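Local coordinates for putative polyphosphate kinase 2 (Pseudomonas aeruginosa PAO1, PDB 3CZP), which transfers phosphate from inorganic polyphosphate to AMP to make ADP, and less efficiently to GMP to make GDP, with magnesium as cofactor, at residues A7-Y18 against V212-L223; E83-W91 against E397-I405. All blocks are in the same frame, centred on the assembly; numbering follows the deposited sequence.

Contact 1 (A7-Y18 against V212-L223); sequences AEVGHSIDKDTY and VVEGADERYRAL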
loop_
_atom_site.group_PDB
_atom_site.type_symbol
_atom_site.label_atom_id
_atom_site.label_comp_id
_atom_site.label_asym_id
_atom_site.label_seq_id
_atom_site.Cartn_x
_atom_site.Cartn_y
_atom_site.Cartn_z
ATOM N N ALA A 7 31.556 -19.693 -17.956
ATOM C CA ALA A 7 30.334 -19.501 -18.710
ATOM C C ALA A 7 30.686 -18.856 -20.071
ATOM O O ALA A 7 29.878 -18.105 -20.668
ATOM C CB ALA A 7 29.369 -18.600 -17.918
ATOM N N GLU A 8 31.913 -19.095 -20.520
ATOM C CA GLU A 8 32.353 -18.643 -21.841
ATOM C C GLU A 8 32.821 -19.813 -22.692
ATOM O O GLU A 8 33.258 -19.602 -23.826
ATOM C CB GLU A 8 33.451 -17.582 -21.691
ATOM C CG GLU A 8 32.898 -16.281 -21.158
ATOM C CD GLU A 8 33.877 -15.147 -21.156
ATOM O OE1 GLU A 8 35.047 -15.374 -21.473
ATOM O OE2 GLU A 8 33.472 -14.021 -20.822
ATOM N N VAL A 9 32.685 -21.029 -22.142
ATOM C CA VAL A 9 33.105 -22.286 -22.796
ATOM C C VAL A 9 32.112 -22.721 -23.911
ATOM O O VAL A 9 32.459 -23.528 -24.784
ATOM C CB VAL A 9 33.309 -23.450 -21.742
ATOM C CG1 VAL A 9 33.693 -24.801 -22.467
ATOM C CG2 VAL A 9 34.372 -23.055 -20.655
ATOM N N GLY A 10 30.878 -22.206 -23.894
ATOM C CA GLY A 10 29.950 -22.441 -25.032
ATOM C C GLY A 10 28.905 -23.523 -24.801
ATOM O O GLY A 10 28.630 -24.344 -25.699
ATOM N N HIS A 11 28.307 -23.505 -23.607
ATOM C CA HIS A 11 27.264 -24.476 -23.215
ATOM C C HIS A 11 26.071 -24.457 -24.193
ATOM O O HIS A 11 25.644 -23.389 -24.608
ATOM C CB HIS A 11 26.758 -24.184 -21.804
ATOM C CG HIS A 11 27.807 -24.199 -20.745
ATOM N ND1 HIS A 11 28.602 -23.104 -20.468
ATOM C CD2 HIS A 11 28.141 -25.146 -19.833
ATOM C CE1 HIS A 11 29.391 -23.383 -19.448
ATOM N NE2 HIS A 11 29.122 -24.607 -19.032
ATOM N N SER A 12 25.596 -25.658 -24.538
ATOM C CA SER A 12 24.537 -25.955 -25.526
ATOM C C SER A 12 23.691 -27.089 -24.988
ATOM O O SER A 12 24.230 -28.010 -24.368
ATOM C CB SER A 12 25.136 -26.606 -26.791
ATOM O OG SER A 12 25.495 -25.667 -27.771
ATOM N N ILE A 13 22.400 -27.109 -25.330
ATOM C CA ILE A 13 21.580 -28.303 -25.135
ATOM C C ILE A 13 20.784 -28.500 -26.414
ATOM O O ILE A 13 20.191 -27.562 -26.946
ATOM C CB ILE A 13 20.648 -28.203 -23.916
ATOM C CG1 ILE A 13 21.476 -28.136 -22.632
ATOM C CG2 ILE A 13 19.672 -29.386 -23.850
ATOM C CD1 ILE A 13 20.635 -27.907 -21.386
ATOM N N ASP A 14 20.795 -29.733 -26.908
ATOM C CA ASP A 14 20.122 -30.081 -28.167
ATOM C C ASP A 14 18.611 -30.029 -28.015
ATOM O O ASP A 14 18.079 -30.218 -26.932
ATOM C CB ASP A 14 20.591 -31.457 -28.701
ATOM C CG ASP A 14 19.928 -32.603 -28.005
ATOM O OD1 ASP A 14 20.523 -33.173 -27.058
ATOM O OD2 ASP A 14 18.783 -32.907 -28.369
ATOM N N LYS A 15 17.934 -29.772 -29.126
ATOM C CA LYS A 15 16.477 -29.615 -29.136
ATOM C C LYS A 15 15.689 -30.781 -28.486
ATOM O O LYS A 15 14.767 -30.562 -27.749
ATOM C CB LYS A 15 15.998 -29.349 -30.561
ATOM C CG LYS A 15 14.497 -29.225 -30.676
ATOM C CD LYS A 15 14.024 -29.034 -32.142
ATOM C CE LYS A 15 12.618 -29.694 -32.390
ATOM N NZ LYS A 15 12.649 -31.200 -32.760
ATOM N N ASP A 16 16.052 -32.016 -28.775
ATOM C CA ASP A 16 15.296 -33.163 -28.305
ATOM C C ASP A 16 15.504 -33.431 -26.798
ATOM O O ASP A 16 14.560 -33.741 -26.094
ATOM C CB ASP A 16 15.632 -34.342 -29.171
ATOM C CG ASP A 16 15.280 -34.080 -30.636
ATOM O OD1 ASP A 16 14.073 -34.139 -30.965
ATOM O OD2 ASP A 16 16.192 -33.768 -31.430
ATOM N N THR A 17 16.729 -33.309 -26.312
ATOM C CA THR A 17 17.033 -33.453 -24.887
ATOM C C THR A 17 16.288 -32.341 -24.098
ATOM O O THR A 17 15.746 -32.596 -23.028
ATOM C CB THR A 17 18.599 -33.309 -24.658
ATOM O OG1 THR A 17 19.290 -34.376 -25.275
ATOM C CG2 THR A 17 19.009 -33.251 -23.175
ATOM N N TYR A 18 16.303 -31.117 -24.631
ATOM C CA TYR A 18 15.637 -29.961 -24.059
ATOM C C TYR A 18 14.115 -30.176 -23.940
ATOM O O TYR A 18 13.544 -29.964 -22.876
ATOM C CB TYR A 18 15.881 -28.731 -24.952
ATOM C CG TYR A 18 15.107 -27.457 -24.594
ATOM C CD1 TYR A 18 15.489 -26.646 -23.507
ATOM C CD2 TYR A 18 14.022 -27.062 -25.354
ATOM C CE1 TYR A 18 14.796 -25.447 -23.203
ATOM C CE2 TYR A 18 13.291 -25.893 -25.058
ATOM C CZ TYR A 18 13.705 -25.078 -24.014
ATOM O OH TYR A 18 12.993 -23.947 -23.726
ATOM N N VAL A 212 25.907 -17.772 -12.546
ATOM C CA VAL A 212 26.336 -17.231 -13.826
ATOM C C VAL A 212 25.940 -18.232 -14.914
ATOM O O VAL A 212 26.393 -19.380 -14.936
ATOM C CB VAL A 212 27.847 -16.932 -13.870
ATOM C CG1 VAL A 212 28.239 -16.381 -15.262
ATOM C CG2 VAL A 212 28.247 -15.961 -12.727
ATOM N N VAL A 213 25.019 -17.823 -15.763
ATOM C CA VAL A 213 24.464 -18.731 -16.774
ATOM C C VAL A 213 24.843 -18.215 -18.138
ATOM O O VAL A 213 24.474 -17.084 -18.481
ATOM C CB VAL A 213 22.919 -18.776 -16.675
ATOM C CG1 VAL A 213 22.326 -19.811 -17.711
ATOM C CG2 VAL A 213 22.485 -19.121 -15.220
ATOM N N GLU A 214 25.582 -19.012 -18.908
ATOM C CA GLU A 214 25.926 -18.633 -20.271
ATOM C C GLU A 214 24.669 -18.506 -21.154
ATOM O O GLU A 214 23.850 -19.428 -21.254
ATOM C CB GLU A 214 26.917 -19.639 -20.890
ATOM C CG GLU A 214 27.440 -19.136 -22.235
ATOM C CD GLU A 214 28.560 -19.989 -22.828
ATOM O OE1 GLU A 214 29.014 -20.946 -22.148
ATOM O OE2 GLU A 214 28.989 -19.676 -23.978
ATOM N N GLY A 215 24.518 -17.357 -21.800
ATOM C CA GLY A 215 23.274 -17.042 -22.481
ATOM C C GLY A 215 23.250 -17.214 -23.986
ATOM O O GLY A 215 22.273 -16.829 -24.649
ATOM N N ALA A 216 24.299 -17.801 -24.542
ATOM C CA ALA A 216 24.452 -17.874 -25.976
ATOM C C ALA A 216 23.456 -18.897 -26.517
ATOM O O ALA A 216 22.873 -18.670 -27.553
ATOM C CB ALA A 216 25.895 -18.214 -26.348
ATOM N N ASP A 217 23.226 -19.978 -25.770
ATOM C CA ASP A 217 22.246 -20.980 -26.142
ATOM C C ASP A 217 20.903 -20.836 -25.387
ATOM O O ASP A 217 20.829 -21.018 -24.176
ATOM C CB ASP A 217 22.837 -22.394 -26.023
ATOM C CG ASP A 217 21.929 -23.444 -26.621
ATOM O OD1 ASP A 217 21.688 -23.421 -27.845
ATOM O OD2 ASP A 217 21.472 -24.338 -25.883
ATOM N N GLU A 218 19.835 -20.544 -26.141
ATOM C CA GLU A 218 18.493 -20.338 -25.589
ATOM C C GLU A 218 18.058 -21.556 -24.765
ATOM O O GLU A 218 17.558 -21.434 -23.639
ATOM C CB GLU A 218 17.471 -20.197 -26.704
ATOM C CG GLU A 218 17.363 -18.902 -27.421
ATOM C CD GLU A 218 16.238 -18.985 -28.496
ATOM O OE1 GLU A 218 16.156 -19.988 -29.255
ATOM O OE2 GLU A 218 15.394 -18.068 -28.545
ATOM N N ARG A 219 18.241 -22.740 -25.345
ATOM C CA ARG A 219 17.885 -23.993 -24.667
ATOM C C ARG A 219 18.666 -24.219 -23.382
ATOM O O ARG A 219 18.102 -24.459 -22.333
ATOM C CB ARG A 219 18.082 -25.180 -25.605
ATOM C CG ARG A 219 17.112 -25.145 -26.739
ATOM C CD ARG A 219 17.177 -26.314 -27.578
ATOM N NE ARG A 219 16.443 -25.991 -28.782
ATOM C CZ ARG A 219 16.980 -25.691 -29.966
ATOM N NH1 ARG A 219 16.159 -25.414 -30.979
ATOM N NH2 ARG A 219 18.296 -25.688 -30.163
ATOM N N TYR A 220 19.977 -24.129 -23.445
ATOM C CA TYR A 220 20.775 -24.266 -22.232
ATOM C C TYR A 220 20.423 -23.227 -21.129
ATOM O O TYR A 220 20.363 -23.571 -19.959
ATOM C CB TYR A 220 22.245 -24.107 -22.564
ATOM C CG TYR A 220 23.120 -24.019 -21.354
ATOM C CD1 TYR A 220 23.525 -25.162 -20.688
ATOM C CD2 TYR A 220 23.516 -22.795 -20.859
ATOM C CE1 TYR A 220 24.308 -25.092 -19.573
ATOM C CE2 TYR A 220 24.300 -22.711 -19.726
ATOM C CZ TYR A 220 24.734 -23.875 -19.110
ATOM O OH TYR A 220 25.497 -23.782 -17.966
ATOM N N ARG A 221 20.280 -21.968 -21.514
ATOM C CA ARG A 221 20.088 -20.906 -20.545
ATOM C C ARG A 221 18.748 -21.039 -19.804
ATOM O O ARG A 221 18.701 -20.887 -18.581
ATOM C CB ARG A 221 20.265 -19.516 -21.200
ATOM C CG ARG A 221 19.072 -19.013 -21.994
ATOM C CD ARG A 221 19.437 -17.737 -22.758
ATOM N NE ARG A 221 18.343 -17.291 -23.598
ATOM C CZ ARG A 221 18.455 -16.501 -24.672
ATOM N NH1 ARG A 221 19.629 -16.052 -25.084
ATOM N NH2 ARG A 221 17.355 -16.120 -25.327
ATOM N N ALA A 222 17.662 -21.350 -20.532
ATOM C CA ALA A 222 16.348 -21.481 -19.904
ATOM C C ALA A 222 16.241 -22.684 -19.030
ATOM O O ALA A 222 15.726 -22.592 -17.928
ATOM C CB ALA A 222 15.225 -21.528 -20.928
ATOM N N LEU A 223 16.654 -23.832 -19.559
ATOM C CA LEU A 223 16.655 -25.053 -18.794
ATOM C C LEU A 223 17.518 -24.978 -17.545
ATOM O O LEU A 223 17.157 -25.538 -16.524
ATOM C CB LEU A 223 17.099 -26.236 -19.668
ATOM C CG LEU A 223 16.641 -27.635 -19.226
ATOM C CD1 LEU A 223 15.163 -27.735 -19.050
ATOM C CD2 LEU A 223 17.117 -28.710 -20.216
HETATM O O HOH W 1 24.698 -20.777 -23.512
HETATM O O HOH W 2 20.788 -25.963 -28.835
#

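Contact 2 (E83-W91 against E397-I405); sequences EELERPPQW and EQLSEYGII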
loop_
_atom_site.group_PDB
_atom_site.type_symbol
_atom_site.label_atom_id
_atom_site.label_comp_id
_atom_site.label_asym_id
_atom_site.label_seq_id
_atom_site.Cartn_x
_atom_site.Cartn_y
_atom_site.Cartn_z
ATOM N N GLU A 83 6.759 9.264 -5.776
ATOM C CA GLU A 83 6.665 8.736 -4.402
ATOM C C GLU A 83 7.986 8.101 -4.031
ATOM O O GLU A 83 8.479 8.240 -2.930
ATOM C CB GLU A 83 5.563 7.651 -4.289
ATOM C CG GLU A 83 4.068 8.068 -3.955
ATOM C CD GLU A 83 3.314 8.737 -5.093
ATOM O OE1 GLU A 83 3.887 8.903 -6.189
ATOM O OE2 GLU A 83 2.148 9.141 -4.881
ATOM N N GLU A 84 8.553 7.409 -5.000
ATOM C CA GLU A 84 9.806 6.675 -4.857
ATOM C C GLU A 84 11.044 7.575 -4.792
ATOM O O GLU A 84 11.955 7.309 -4.026
ATOM C CB GLU A 84 9.951 5.696 -6.007
ATOM C CG GLU A 84 8.921 4.592 -5.839
ATOM C CD GLU A 84 8.788 3.658 -6.990
ATOM O OE1 GLU A 84 9.267 3.999 -8.114
ATOM O OE2 GLU A 84 8.136 2.605 -6.756
ATOM N N LEU A 85 11.067 8.588 -5.637
ATOM C CA LEU A 85 12.142 9.575 -5.696
ATOM C C LEU A 85 12.215 10.481 -4.472
ATOM O O LEU A 85 13.293 11.005 -4.153
ATOM C CB LEU A 85 11.927 10.532 -6.896
ATOM C CG LEU A 85 12.187 10.075 -8.323
ATOM C CD1 LEU A 85 11.684 11.192 -9.328
ATOM C CD2 LEU A 85 13.625 9.785 -8.486
ATOM N N GLU A 86 11.071 10.741 -3.848
ATOM C CA GLU A 86 11.023 11.558 -2.616
ATOM C C GLU A 86 11.250 10.770 -1.300
ATOM O O GLU A 86 11.105 11.319 -0.195
ATOM C CB GLU A 86 9.667 12.259 -2.530
ATOM C CG GLU A 86 9.434 13.303 -3.624
ATOM C CD GLU A 86 10.556 14.337 -3.725
ATOM O OE1 GLU A 86 11.173 14.653 -2.673
ATOM O OE2 GLU A 86 10.830 14.826 -4.862
ATOM N N ARG A 87 11.636 9.520 -1.440
ATOM C CA ARG A 87 11.939 8.666 -0.309
ATOM C C ARG A 87 13.343 8.017 -0.472
ATOM O O ARG A 87 13.887 7.997 -1.563
ATOM C CB ARG A 87 10.843 7.617 -0.193
ATOM C CG ARG A 87 9.535 8.195 0.358
ATOM C CD ARG A 87 8.430 7.195 0.418
ATOM N NE ARG A 87 7.223 7.742 0.985
ATOM C CZ ARG A 87 6.379 8.560 0.365
ATOM N NH1 ARG A 87 6.629 8.999 -0.844
ATOM N NH2 ARG A 87 5.346 9.022 1.026
ATOM N N PRO A 88 13.919 7.464 0.614
ATOM C CA PRO A 88 15.235 6.855 0.442
ATOM C C PRO A 88 15.236 5.742 -0.610
ATOM O O PRO A 88 14.183 5.150 -0.848
ATOM C CB PRO A 88 15.564 6.329 1.820
ATOM C CG PRO A 88 14.635 7.133 2.771
ATOM C CD PRO A 88 13.441 7.404 2.014
ATOM N N PRO A 89 16.343 5.615 -1.365
ATOM C CA PRO A 89 16.419 4.683 -2.489
ATOM C C PRO A 89 15.930 3.271 -2.226
ATOM O O PRO A 89 15.435 2.654 -3.156
ATOM C CB PRO A 89 17.922 4.652 -2.858
ATOM C CG PRO A 89 18.600 5.597 -1.963
ATOM C CD PRO A 89 17.551 6.468 -1.335
ATOM N N GLN A 90 16.124 2.770 -1.020
ATOM C CA GLN A 90 15.745 1.406 -0.654
ATOM C C GLN A 90 14.193 1.175 -0.565
ATOM O O GLN A 90 13.700 0.054 -0.803
ATOM C CB GLN A 90 16.397 1.037 0.697
ATOM C CG GLN A 90 16.565 -0.503 0.860
ATOM C CD GLN A 90 17.416 -0.918 2.041
ATOM O OE1 GLN A 90 16.895 -1.052 3.134
ATOM N NE2 GLN A 90 18.723 -1.216 1.804
ATOM N N TRP A 91 13.452 2.239 -0.262
ATOM C CA TRP A 91 12.007 2.183 -0.054
ATOM C C TRP A 91 11.270 1.514 -1.208
ATOM O O TRP A 91 10.360 0.731 -1.007
ATOM C CB TRP A 91 11.505 3.610 0.167
ATOM C CG TRP A 91 10.040 3.720 0.489
ATOM C CD1 TRP A 91 9.446 3.627 1.737
ATOM C CD2 TRP A 91 8.999 4.004 -0.433
ATOM N NE1 TRP A 91 8.092 3.797 1.611
ATOM C CE2 TRP A 91 7.794 4.043 0.295
ATOM C CE3 TRP A 91 8.976 4.315 -1.783
ATOM C CZ2 TRP A 91 6.574 4.332 -0.314
ATOM C CZ3 TRP A 91 7.777 4.569 -2.390
ATOM C CH2 TRP A 91 6.589 4.583 -1.670
ATOM N N GLU A 397 20.681 4.351 9.224
ATOM C CA GLU A 397 21.719 4.924 8.362
ATOM C C GLU A 397 21.230 5.215 6.966
ATOM O O GLU A 397 21.610 6.234 6.400
ATOM C CB GLU A 397 22.911 3.993 8.312
ATOM C CG GLU A 397 23.973 4.383 7.360
ATOM C CD GLU A 397 25.118 3.362 7.324
ATOM O OE1 GLU A 397 24.888 2.216 6.831
ATOM O OE2 GLU A 397 26.218 3.731 7.806
ATOM N N GLN A 398 20.436 4.297 6.393
ATOM C CA GLN A 398 19.778 4.528 5.097
ATOM C C GLN A 398 18.939 5.821 5.166
ATOM O O GLN A 398 18.933 6.622 4.249
ATOM C CB GLN A 398 18.877 3.337 4.660
ATOM C CG GLN A 398 19.533 1.955 4.283
ATOM C CD GLN A 398 20.427 2.053 3.032
ATOM O OE1 GLN A 398 21.651 1.866 3.129
ATOM N NE2 GLN A 398 19.824 2.353 1.857
ATOM N N LEU A 399 18.182 6.003 6.241
ATOM C CA LEU A 399 17.325 7.167 6.407
ATOM C C LEU A 399 18.220 8.447 6.506
ATOM O O LEU A 399 18.006 9.426 5.800
ATOM C CB LEU A 399 16.430 7.006 7.653
ATOM C CG LEU A 399 15.441 5.835 7.761
ATOM C CD1 LEU A 399 14.637 5.964 9.097
ATOM C CD2 LEU A 399 14.517 5.720 6.441
ATOM N N SER A 400 19.208 8.432 7.389
ATOM C CA SER A 400 20.142 9.561 7.574
ATOM C C SER A 400 20.798 9.992 6.260
ATOM O O SER A 400 20.902 11.180 5.955
ATOM C CB SER A 400 21.236 9.160 8.569
ATOM O OG SER A 400 22.081 10.246 8.899
ATOM N N GLU A 401 21.266 9.004 5.509
ATOM C CA GLU A 401 21.974 9.231 4.262
ATOM C C GLU A 401 21.128 9.961 3.233
ATOM O O GLU A 401 21.642 10.716 2.415
ATOM C CB GLU A 401 22.492 7.901 3.714
ATOM C CG GLU A 401 23.757 7.468 4.464
ATOM C CD GLU A 401 24.538 6.281 3.867
ATOM O OE1 GLU A 401 24.066 5.569 2.936
ATOM O OE2 GLU A 401 25.656 6.082 4.404
ATOM N N TYR A 402 19.824 9.742 3.274
ATOM C CA TYR A 402 18.910 10.420 2.378
ATOM C C TYR A 402 18.556 11.824 2.913
ATOM O O TYR A 402 17.988 12.619 2.212
ATOM C CB TYR A 402 17.654 9.529 2.152
ATOM C CG TYR A 402 16.755 10.078 1.077
ATOM C CD1 TYR A 402 17.105 10.005 -0.251
ATOM C CD2 TYR A 402 15.586 10.715 1.404
ATOM C CE1 TYR A 402 16.297 10.515 -1.191
ATOM C CE2 TYR A 402 14.801 11.262 0.454
ATOM C CZ TYR A 402 15.138 11.138 -0.846
ATOM O OH TYR A 402 14.319 11.714 -1.821
ATOM N N GLY A 403 18.932 12.148 4.154
ATOM C CA GLY A 403 18.677 13.499 4.744
ATOM C C GLY A 403 17.522 13.498 5.759
ATOM O O GLY A 403 17.055 14.541 6.192
ATOM N N ILE A 404 17.050 12.317 6.144
ATOM C CA ILE A 404 16.028 12.204 7.175
ATOM C C ILE A 404 16.690 12.409 8.513
ATOM O O ILE A 404 17.714 11.813 8.819
ATOM C CB ILE A 404 15.263 10.846 7.132
ATOM C CG1 ILE A 404 14.720 10.608 5.695
ATOM C CG2 ILE A 404 14.203 10.805 8.209
ATOM C CD1 ILE A 404 13.694 9.471 5.531
ATOM N N ILE A 405 16.080 13.292 9.295
ATOM C CA ILE A 405 16.479 13.594 10.660
ATOM C C ILE A 405 15.824 12.628 11.613
ATOM O O ILE A 405 14.637 12.632 11.768
ATOM C CB ILE A 405 16.092 15.041 11.011
ATOM C CG1 ILE A 405 16.698 16.017 9.982
ATOM C CG2 ILE A 405 16.538 15.432 12.457
ATOM C CD1 ILE A 405 16.163 17.407 10.126
HETATM O O HOH W 3 17.785 3.817 1.125
#

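Contact 1 (A7-Y18 against V212-L223)
H11 and E214 form a histidine-carboxylate hydrogen bond where the N-terminal arm of the first PPK2 domain packs on the end of outermost strand 210-214 of its P-loop-type parallel sheet. Segment 212-223 ends this strand and starts helix 218-238. H11 ND1 meets E214 OE1 at 2.8 Å, in the ring plane and nearly in line with the C-O bond. The ring and carboxylate planes stand 90° apart. The same OE1 also accepts G10 N through its syn lone pair, and H11 N from above the carboxylate plane. Three N-H groups thus grip one oxygen, while E214 OE2 is held by Q160.

H11 CB sits over the centre of the Y220 ring, 3.3 Å from its centroid, a CH-pi contact. The imidazole is slid off this ring, its plane tilted by 20°, and Y220 OH lies over its face near the rim. I13 CD1 touches both Y220 and L223, 3.8 Å from L223 CD2. Further on, R219 CG lies over one face of the Y18 ring, and K15 CB lies over one face of the R219 guanidinium, toward its rim. Y18 CG is anti to its backbone N (chi1 173°), which brings the ring over R219.

D217 is the N-cap of helix 218-238. Its OD2 takes Y220 N at 2.9 Å and I13 N at 3.0 Å, from opposite faces of the carboxylate.

Contact 2 (E83-W91 against E397-I405)
At the interface between the two fused PPK2 domains, P88 of the first packs on Y402 of the second. A proline-containing loop of the first domain, just after helix 82-85, packs on the C-terminal end of helix 382-402 in the second. Y402 and P88 form the centre of the contact. The Y402 side chain leaves the last turn of its helix with CG anti to the backbone N (chi1 -172°), and the ring reaches across to the loop. Backbone of the loop lies over one ring face. P88 N is above the ring centre and R87 C is nearer the rim. P88 CA makes a CH-pi contact, 3.9 Å from the ring centroid and 21° off the normal. P89 CD approaches Y402 CD1 obliquely at 3.7 Å.

At the far end of the ring, Y402 OH donates to L85 O at 2.6 Å, with the hydroxyl tilted 22° from the carbonyl plane. This bond ties the tyrosine to the end of helix 82-85 and probably limits how far the ring can shift. The P88 ring is held from the other domain by apolar groups. Its CG touches I404 CD1 at 3.7 Å and L399 CD2 at 3.9 Å, and its CB touches Y402 CB.

Q90 and Q398 cross at about a right angle, yet their amide planes are nearly parallel. A water joins Q90 N to Q398 NE2, 2.6 Å from the latter. Q90 OE1 turns to W94.

G403 ends helix 382-402 in a Schellman motif, and the chain goes on toward strand 404-412. W351 of helix 348-351 packs against P88, Q90 and L399, while R357 makes a cation-pi contact with Y402. I404 also packs on strand 300-307.

Contact 1 lies within the first PPK2 domain, whereas contact 2 joins that domain to the second. They share no helix or strand, and their centres are about 41 Å apart. Both are partly buried. Contact 1 is far out, about 37 Å from the chain centre, and contact 2 is only about 11 Å from it. The chemistry differs accordingly. At the outer edge, the carboxylates of E214 and D217 accept three and two N-H groups, four of these five from the N-terminal arm, and so pin it to its own domain. Between the domains, apolar and aromatic packing dominates, with one direct hydrogen bond. Contact 1 also buries more surface, 848 Å² against 373 Å².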